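Long-range contacts in hypothetical sugar kinase (PDB 3R8E), which is probably an ATP-dependent sugar kinase of the ROK family, transferring a phosphate group from nucleotide to a sugar whose identity is not established: residues Ile21-Asp25 and Gly309-Ala314; Met144-Ile148 and Gly159-Gly164; Gly134-Glu140 and Ala302-Asn306; Leu150-Thr154 and Gly267-Ser271. All coordinates share one frame; numbering follows the deposited sequence.

Contact 1: Ile21-Asp25 and Gly309-Ala314; sequences ILGID and GLLGAA
Ile21, at the start of strand 21-25, reaches Ala314 of helix 308-318 through its gamma methyl. CG2 stands anti to the backbone N and meets Ala314 CB at 3.8 Å, passing close to the carbonyl oxygen of the same alanine. Gly23 comes next on the side facing the helix, and here the backbone itself is packed against Leu310, Ala313 and Ala314. A beta carbon on Gly23 would fall only 2.6 Å from Leu310 O, and its absence lets the axes of the two short segments approach to 6.2 Å, running at 133° to each other. In return Leu310 lays its branch point against the strand, with CG 3.5 Å from Gly23 O and CD2 also near that oxygen. This is the helix-on-sheet layer of a ribonuclease H-like domain: the C-terminal helix covers one face of the N-terminal sheet and also touches Val36 of strand 30-36, whereas Leu22 and Ile24 point to the other face, onto Phe70 and Ile67 of helix 59-73. Ile24 takes part through its backbone, its O lying 3.5 Å from Ala313 CB. At Asp25, chi1 of -175° places CG anti to the backbone N, with OD2 beside Gly309, while CB sits 3.9 Å from Leu310 N. Water 1 joins the two elements, donating to Asp25 OD2 at 2.7 Å and accepting from Leu310 N at 2.8 Å. Water 2 makes a second, weak bridge from Asp25 OD1 to Gly309 O; a side chain on Gly309 would run into OD2.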
# COMPACT_ATOMS: atom_id res chain seq x y z
N ILE A 21 -18.05 -22.11 -17.39
CA ILE A 21 -17.90 -20.66 -17.58
C ILE A 21 -16.73 -20.38 -18.53
O ILE A 21 -15.70 -21.05 -18.45
CB ILE A 21 -17.71 -19.96 -16.19
CG1 ILE A 21 -18.98 -20.11 -15.31
CG2 ILE A 21 -17.32 -18.48 -16.33
CD1 ILE A 21 -18.73 -20.07 -13.80
N LEU A 22 -16.88 -19.38 -19.43
CA LEU A 22 -15.81 -18.98 -20.33
C LEU A 22 -14.94 -17.93 -19.64
O LEU A 22 -15.43 -16.88 -19.24
CB LEU A 22 -16.37 -18.43 -21.67
CG LEU A 22 -15.37 -17.77 -22.65
CD1 LEU A 22 -14.23 -18.71 -23.05
CD2 LEU A 22 -16.08 -17.26 -23.89
N GLY A 23 -13.66 -18.26 -19.49
CA GLY A 23 -12.66 -17.36 -18.93
C GLY A 23 -11.79 -16.86 -20.05
O GLY A 23 -11.42 -17.62 -20.96
N ILE A 24 -11.50 -15.55 -20.04
CA ILE A 24 -10.67 -14.90 -21.06
C ILE A 24 -9.57 -14.13 -20.36
O ILE A 24 -9.86 -13.34 -19.47
CB ILE A 24 -11.51 -14.00 -22.01
CG1 ILE A 24 -12.56 -14.82 -22.78
CG2 ILE A 24 -10.61 -13.23 -22.98
CD1 ILE A 24 -13.63 -14.02 -23.45
N ASP A 25 -8.31 -14.37 -20.74
CA ASP A 25 -7.17 -13.65 -20.19
C ASP A 25 -6.50 -12.88 -21.33
O ASP A 25 -5.73 -13.45 -22.12
CB ASP A 25 -6.18 -14.59 -19.47
CG ASP A 25 -5.03 -13.86 -18.78
OD1 ASP A 25 -5.13 -12.63 -18.59
OD2 ASP A 25 -4.04 -14.53 -18.42
N GLY A 309 -4.74 -16.35 -14.23
CA GLY A 309 -5.48 -15.23 -14.83
C GLY A 309 -6.80 -15.64 -15.44
O GLY A 309 -7.83 -15.01 -15.17
N LEU A 310 -6.78 -16.71 -16.25
CA LEU A 310 -7.97 -17.25 -16.91
C LEU A 310 -8.93 -17.86 -15.88
O LEU A 310 -10.13 -17.57 -15.92
CB LEU A 310 -7.56 -18.30 -17.96
CG LEU A 310 -8.57 -18.54 -19.09
CD1 LEU A 310 -7.86 -18.76 -20.40
CD2 LEU A 310 -9.45 -19.74 -18.79
N LEU A 311 -8.39 -18.64 -14.92
CA LEU A 311 -9.19 -19.25 -13.85
C LEU A 311 -9.88 -18.17 -13.01
O LEU A 311 -11.07 -18.31 -12.70
CB LEU A 311 -8.33 -20.16 -12.95
CG LEU A 311 -7.84 -21.48 -13.58
CD1 LEU A 311 -6.84 -22.16 -12.67
CD2 LEU A 311 -8.99 -22.43 -13.87
N GLY A 312 -9.16 -17.10 -12.69
CA GLY A 312 -9.68 -15.98 -11.91
C GLY A 312 -10.74 -15.21 -12.67
O GLY A 312 -11.74 -14.80 -12.09
N ALA A 313 -10.53 -15.04 -13.99
CA ALA A 313 -11.50 -14.36 -14.87
C ALA A 313 -12.83 -15.12 -14.83
O ALA A 313 -13.86 -14.51 -14.58
CB ALA A 313 -10.95 -14.26 -16.29
N ALA A 314 -12.79 -16.46 -14.96
CA ALA A 314 -13.99 -17.28 -14.84
C ALA A 314 -14.57 -17.18 -13.42
O ALA A 314 -15.79 -17.14 -13.26
CB ALA A 314 -13.67 -18.73 -15.17
O HOH W 1 -4.37 -17.07 -17.67
O HOH W 2 -6.92 -12.51 -16.35

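Contact 2: Met144-Ile148 and Gly159-Gly164; sequences MQTFI and GVMMNG
Phe147 and Met161 form an antiparallel hydrogen-bonded pair, each backbone N giving its hydrogen to the other's O at 3.0 Å. Beyond the paired residues two more bonds hold the loop: one backbone to backbone, Gly164 N to Gln145 O at 2.9 Å, and one to a side chain, Asn163 N to Thr146 OG1 at 3.0 Å, the latter almost straight at 164°. OG1 of Thr146 stands beside its own backbone N (chi1 -55°), with CG2 anti to that N, which turns the hydroxyl to Asn163 N. A valine in place of Thr146 would probably keep the bulk but leave the Asn163 N-H without its acceptor, loosening the hold on the turn. Weaker CA-H...O contacts fill in, among them Thr146 CA to Met161 O at 3.2 Å.

Apolar packing divides between the two faces of the sheet. On one, the selenomethionine Met161 runs alongside the Phe147 ring, CG 3.5 Å from CE2, with an off-centre CH-pi contact from CB; Tyr136 of helix 127-138 adjoins both. On the other, Ile148 CG1 meets Val160 CG2 at 3.6 Å. At the outer end, Asn163 ND2 bonds to Gly170 O of the second subunit.

Asn163 and Gly164, both with positive phi, form a type I' turn into strand 165-166. Together the segments make the open end of the beta hairpin 147-152/156-162, which begins the sheet of the second ribonuclease H-like domain.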
# COMPACT_ATOMS: atom_id res chain seq x y z
N MSE A 144 -7.23 -19.03 1.31
CA MSE A 144 -6.36 -18.22 2.18
C MSE A 144 -6.94 -16.81 2.09
O MSE A 144 -7.09 -16.29 0.98
CB MSE A 144 -4.91 -18.30 1.69
CG MSE A 144 -3.94 -17.50 2.54
SE MSE A 144 -2.10 -18.05 2.23
CE MSE A 144 -1.90 -17.62 0.40
N GLN A 145 -7.37 -16.24 3.22
CA GLN A 145 -8.15 -15.01 3.23
C GLN A 145 -7.39 -13.73 2.87
O GLN A 145 -7.97 -12.86 2.21
CB GLN A 145 -8.81 -14.81 4.61
CG GLN A 145 -9.88 -15.87 4.93
CD GLN A 145 -11.05 -15.87 3.98
OE1 GLN A 145 -11.16 -16.71 3.07
NE2 GLN A 145 -11.97 -14.96 4.18
N THR A 146 -6.14 -13.59 3.33
CA THR A 146 -5.39 -12.35 3.13
C THR A 146 -4.00 -12.67 2.60
O THR A 146 -3.18 -13.23 3.32
CB THR A 146 -5.36 -11.56 4.45
OG1 THR A 146 -6.72 -11.36 4.88
CG2 THR A 146 -4.65 -10.20 4.31
N PHE A 147 -3.74 -12.30 1.34
CA PHE A 147 -2.43 -12.54 0.72
C PHE A 147 -2.20 -11.68 -0.49
O PHE A 147 -3.15 -11.15 -1.08
CB PHE A 147 -2.27 -14.03 0.31
CG PHE A 147 -3.15 -14.51 -0.83
CD1 PHE A 147 -2.70 -14.45 -2.14
CD2 PHE A 147 -4.39 -15.08 -0.58
CE1 PHE A 147 -3.49 -14.91 -3.20
CE2 PHE A 147 -5.18 -15.55 -1.63
CZ PHE A 147 -4.73 -15.45 -2.94
N ILE A 148 -0.94 -11.61 -0.92
CA ILE A 148 -0.55 -10.96 -2.17
C ILE A 148 0.03 -12.03 -3.09
O ILE A 148 0.81 -12.88 -2.64
CB ILE A 148 0.45 -9.76 -2.00
CG1 ILE A 148 0.71 -9.08 -3.38
CG2 ILE A 148 1.78 -10.20 -1.36
CD1 ILE A 148 1.36 -7.71 -3.31
N GLY A 159 -1.90 -9.03 -7.30
CA GLY A 159 -3.30 -9.09 -6.93
C GLY A 159 -3.34 -9.38 -5.45
O GLY A 159 -2.48 -10.13 -4.95
N VAL A 160 -4.29 -8.79 -4.73
CA VAL A 160 -4.38 -9.00 -3.29
C VAL A 160 -5.78 -9.41 -2.87
O VAL A 160 -6.76 -8.76 -3.25
CB VAL A 160 -3.93 -7.72 -2.50
CG1 VAL A 160 -4.26 -7.84 -1.01
CG2 VAL A 160 -2.45 -7.44 -2.70
N MSE A 161 -5.86 -10.47 -2.05
CA MSE A 161 -7.08 -10.87 -1.37
C MSE A 161 -6.98 -10.30 0.03
O MSE A 161 -5.91 -10.41 0.65
CB MSE A 161 -7.26 -12.41 -1.33
CG MSE A 161 -7.38 -13.06 -2.69
SE MSE A 161 -8.89 -12.47 -3.76
CE MSE A 161 -10.32 -12.99 -2.56
N MSE A 162 -8.04 -9.67 0.52
CA MSE A 162 -8.06 -9.14 1.88
C MSE A 162 -9.35 -9.56 2.55
O MSE A 162 -10.44 -9.19 2.11
CB MSE A 162 -7.89 -7.61 1.88
CG MSE A 162 -7.76 -7.05 3.28
SE MSE A 162 -7.06 -5.27 3.24
CE MSE A 162 -5.18 -5.75 2.87
N ASN A 163 -9.22 -10.38 3.61
CA ASN A 163 -10.33 -10.94 4.39
C ASN A 163 -11.33 -11.65 3.43
O ASN A 163 -12.55 -11.49 3.56
CB ASN A 163 -11.01 -9.85 5.26
CG ASN A 163 -10.04 -8.96 5.98
OD1 ASN A 163 -9.92 -7.77 5.68
ND2 ASN A 163 -9.28 -9.50 6.92
N GLY A 164 -10.78 -12.40 2.47
CA GLY A 164 -11.54 -13.17 1.49
C GLY A 164 -12.23 -12.38 0.39
O GLY A 164 -13.07 -12.94 -0.32

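Contact 3: Gly134-Glu140 and Ala302-Asn306; sequences GEYYFGE and ATLEN
A helix end here meets a loop where the two ribonuclease H-like domains join, Glu135 and Leu304 approaching from opposite directions in a mixed polar and apolar contact. Helix 127-138 leads from the first sheet to strand 147-152 of the second, and loop 302-306 leads back from strand 298-301 to helix 308-318. Glu135 supplies the polar part. With CG beside the backbone N (chi1 -80°), the chain bends at chi2 (-68°) and brings the carboxylate to the loop, where OE2 accepts the backbone N-H of Leu304 at 3.1 Å. The donor comes from the syn side, 24° out of the carboxylate plane. Two waters fix the same group further. Water 3 donates to Glu135 OE1 at 2.6 Å and accepts from the backbone N of both Glu140 and Thr303. Water 4 links Glu135 OE2 to Glu305 O. Removing the carboxylate with an alanine here would probably leave the Leu304 N-H without its mate, deprive both waters of an acceptor and free the loop to shift from the helix. A beta carbon on Gly139 would collide with Glu135 OE1.

Leu304 supplies the apolar part, spreading its branches over the backbone at the helix end, with CD1 3.3 Å from Gly134 O and CD2 3.9 Å from Phe138 O. At the margin the side chains of Glu140 and Thr303 cross at about a right angle, Glu140 CG 3.4 Å from Thr303 OG1. Leu149 of strand 147-152 touches both Glu135 and Ala302, and Leu311 of helix 308-318 touches both Phe138 and Leu304, placing the contact between the central strand of the second sheet and the C-terminal helix.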
# COMPACT_ATOMS: atom_id res chain seq x y z
N GLY A 134 -7.84 -16.37 -8.92
CA GLY A 134 -7.64 -17.73 -9.42
C GLY A 134 -6.97 -18.60 -8.38
O GLY A 134 -7.41 -19.73 -8.12
N GLU A 135 -5.92 -18.06 -7.74
CA GLU A 135 -5.17 -18.74 -6.68
C GLU A 135 -6.08 -18.95 -5.47
O GLU A 135 -6.04 -20.01 -4.87
CB GLU A 135 -3.92 -17.94 -6.29
CG GLU A 135 -2.74 -18.14 -7.25
CD GLU A 135 -2.08 -19.51 -7.27
OE1 GLU A 135 -2.29 -20.31 -6.33
OE2 GLU A 135 -1.31 -19.77 -8.21
N TYR A 136 -6.92 -17.95 -5.16
CA TYR A 136 -7.86 -18.00 -4.04
C TYR A 136 -8.89 -19.13 -4.21
O TYR A 136 -9.23 -19.79 -3.24
CB TYR A 136 -8.57 -16.64 -3.89
CG TYR A 136 -9.60 -16.61 -2.78
CD1 TYR A 136 -9.22 -16.48 -1.45
CD2 TYR A 136 -10.96 -16.70 -3.07
CE1 TYR A 136 -10.17 -16.43 -0.43
CE2 TYR A 136 -11.92 -16.67 -2.05
CZ TYR A 136 -11.52 -16.54 -0.73
OH TYR A 136 -12.45 -16.51 0.27
N TYR A 137 -9.40 -19.35 -5.44
CA TYR A 137 -10.41 -20.38 -5.62
C TYR A 137 -9.85 -21.75 -5.96
O TYR A 137 -10.50 -22.75 -5.62
CB TYR A 137 -11.40 -19.99 -6.73
CG TYR A 137 -12.37 -18.89 -6.35
CD1 TYR A 137 -13.07 -18.92 -5.15
CD2 TYR A 137 -12.65 -17.85 -7.24
CE1 TYR A 137 -13.97 -17.92 -4.80
CE2 TYR A 137 -13.56 -16.85 -6.91
CZ TYR A 137 -14.22 -16.88 -5.69
OH TYR A 137 -15.11 -15.89 -5.36
N PHE A 138 -8.71 -21.83 -6.66
CA PHE A 138 -8.25 -23.12 -7.18
C PHE A 138 -6.81 -23.53 -6.86
O PHE A 138 -6.44 -24.68 -7.14
CB PHE A 138 -8.42 -23.12 -8.71
CG PHE A 138 -9.77 -22.68 -9.22
CD1 PHE A 138 -10.89 -23.51 -9.11
CD2 PHE A 138 -9.94 -21.44 -9.81
CE1 PHE A 138 -12.13 -23.11 -9.60
CE2 PHE A 138 -11.19 -21.03 -10.30
CZ PHE A 138 -12.28 -21.87 -10.18
N GLY A 139 -6.01 -22.63 -6.28
CA GLY A 139 -4.61 -22.91 -5.97
C GLY A 139 -4.36 -23.83 -4.79
O GLY A 139 -5.29 -24.29 -4.13
N GLU A 140 -3.06 -24.09 -4.51
CA GLU A 140 -2.62 -24.93 -3.40
C GLU A 140 -2.81 -24.24 -2.04
O GLU A 140 -2.65 -24.89 -1.00
CB GLU A 140 -1.16 -25.38 -3.59
CG GLU A 140 -1.03 -26.58 -4.52
CD GLU A 140 -1.77 -27.83 -4.08
OE1 GLU A 140 -1.30 -28.50 -3.13
OE2 GLU A 140 -2.84 -28.11 -4.66
N ALA A 302 3.28 -19.90 -6.14
CA ALA A 302 1.99 -19.91 -6.83
C ALA A 302 2.03 -21.07 -7.81
O ALA A 302 2.89 -21.09 -8.69
CB ALA A 302 1.76 -18.59 -7.55
N THR A 303 1.19 -22.09 -7.60
CA THR A 303 1.26 -23.32 -8.40
C THR A 303 0.39 -23.31 -9.66
O THR A 303 0.58 -24.18 -10.51
CB THR A 303 0.90 -24.54 -7.54
OG1 THR A 303 -0.49 -24.50 -7.19
CG2 THR A 303 1.77 -24.66 -6.28
N LEU A 304 -0.55 -22.35 -9.80
CA LEU A 304 -1.40 -22.31 -10.99
C LEU A 304 -0.66 -21.78 -12.21
O LEU A 304 -1.12 -22.00 -13.34
CB LEU A 304 -2.67 -21.48 -10.74
CG LEU A 304 -3.64 -22.01 -9.69
CD1 LEU A 304 -4.80 -21.09 -9.57
CD2 LEU A 304 -4.15 -23.42 -10.04
N GLU A 305 0.48 -21.09 -11.99
CA GLU A 305 1.35 -20.52 -13.02
C GLU A 305 0.55 -19.59 -13.95
O GLU A 305 -0.25 -18.80 -13.44
CB GLU A 305 2.11 -21.63 -13.79
CG GLU A 305 3.13 -22.36 -12.93
CD GLU A 305 3.74 -23.60 -13.55
OE1 GLU A 305 4.39 -23.49 -14.61
OE2 GLU A 305 3.59 -24.69 -12.94
N ASN A 306 0.73 -19.70 -15.28
CA ASN A 306 0.08 -18.86 -16.29
C ASN A 306 -1.44 -19.10 -16.44
O ASN A 306 -2.09 -18.37 -17.19
CB ASN A 306 0.76 -19.04 -17.65
CG ASN A 306 2.07 -18.30 -17.76
OD1 ASN A 306 3.13 -18.82 -17.40
ND2 ASN A 306 2.02 -17.07 -18.24
O HOH W 3 -0.90 -22.41 -5.57
O HOH W 4 -0.30 -18.32 -10.27

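Contact 4: Leu150-Thr154 and Gly267-Ser271; sequences LALGT and GGGIS
Gly267 N donates to Leu150 O at 2.8 Å in a nearly straight bond (175°), and Gly267 O in turn accepts from Leu152 N, also at 2.8 Å, so that Gly267 bridges in parallel fashion to the strand. Ile270 N then takes Leu152 O at 3.1 Å and fastens the turn to the strand end. The turn is closed within itself by Ser271 N, which donates to Gly268 O at 3.2 Å. Between these bonds Gly268 runs with positive phi, and a beta carbon on it would be only 2.3 Å from Leu152 O.

Leu152 and Ile270 cross at about a right angle. CG of Leu152 lies beside its own backbone N (chi1 -56°), and both its CB and CD1 face Ile270 CG2, CB at 3.8 Å from that methyl; Phe277 of helix 274-288 touches both residues. Two parallel strands thus end side by side, one running into Gly153-Thr154 and the other into Gly268-Gly269, consistent with the phosphate- and adenosine-binding motifs that border the nucleotide cleft in sugar kinases of the actin-like ATPase superfamily.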
# COMPACT_ATOMS: atom_id res chain seq x y z
N LEU A 150 2.40 -12.15 -6.24
CA LEU A 150 3.33 -11.41 -7.09
C LEU A 150 3.67 -12.27 -8.29
O LEU A 150 4.27 -13.33 -8.13
CB LEU A 150 4.64 -11.04 -6.36
CG LEU A 150 4.67 -9.93 -5.35
CD1 LEU A 150 6.10 -9.70 -4.91
CD2 LEU A 150 4.15 -8.63 -5.95
N ALA A 151 3.25 -11.83 -9.48
CA ALA A 151 3.55 -12.53 -10.73
C ALA A 151 4.78 -11.88 -11.35
O ALA A 151 4.71 -10.77 -11.87
CB ALA A 151 2.36 -12.49 -11.67
N LEU A 152 5.94 -12.55 -11.19
CA LEU A 152 7.24 -12.05 -11.62
C LEU A 152 7.59 -12.55 -13.02
O LEU A 152 8.19 -13.61 -13.19
CB LEU A 152 8.32 -12.43 -10.59
CG LEU A 152 8.06 -11.97 -9.14
CD1 LEU A 152 8.72 -12.90 -8.14
CD2 LEU A 152 8.49 -10.53 -8.91
N GLY A 153 7.20 -11.76 -14.02
CA GLY A 153 7.45 -12.04 -15.43
C GLY A 153 8.17 -10.89 -16.10
O GLY A 153 9.02 -10.25 -15.48
N THR A 154 7.84 -10.63 -17.39
CA THR A 154 8.41 -9.52 -18.15
C THR A 154 8.04 -8.22 -17.41
O THR A 154 8.88 -7.33 -17.24
CB THR A 154 7.95 -9.56 -19.62
OG1 THR A 154 6.52 -9.50 -19.66
CG2 THR A 154 8.43 -10.80 -20.35
N GLY A 267 4.62 -16.09 -8.24
CA GLY A 267 4.36 -16.68 -9.55
C GLY A 267 5.19 -16.05 -10.66
O GLY A 267 6.10 -15.26 -10.38
N GLY A 268 4.89 -16.41 -11.91
CA GLY A 268 5.62 -15.89 -13.07
C GLY A 268 6.83 -16.73 -13.42
O GLY A 268 7.18 -17.65 -12.68
N GLY A 269 7.47 -16.40 -14.55
CA GLY A 269 8.65 -17.10 -15.06
C GLY A 269 9.83 -17.16 -14.11
O GLY A 269 10.52 -18.18 -14.05
N ILE A 270 10.06 -16.09 -13.34
CA ILE A 270 11.17 -15.97 -12.40
C ILE A 270 10.97 -16.87 -11.15
O ILE A 270 11.98 -17.28 -10.56
CB ILE A 270 11.36 -14.46 -12.06
CG1 ILE A 270 12.40 -13.85 -13.02
CG2 ILE A 270 11.71 -14.15 -10.59
CD1 ILE A 270 12.08 -12.48 -13.45
N SER A 271 9.70 -17.19 -10.77
CA SER A 271 9.36 -18.01 -9.59
C SER A 271 9.94 -19.44 -9.66
O SER A 271 9.97 -20.13 -8.65
CB SER A 271 7.85 -18.08 -9.39
OG SER A 271 7.20 -18.86 -10.38

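From the N terminus, strand 21-25 meets helix 308-318 from the far end of the chain, and contact 1 closes the loop that holds all the others. Contact 3 nests inside it, closed by helix 127-138 and the loop 302-306, and itself contains contacts 2 and 4. These two cross: strand 156-162 folds back on 147-152 in contact 2, while 150-154 meets 267-271 in contact 4. Contacts 2 and 4 build the second sheet, contact 1 covers the first with the C-terminal helix, and contact 3 lies between, touching contact 1 through Leu311, contact 2 through Tyr136 and contact 4 through Ala302.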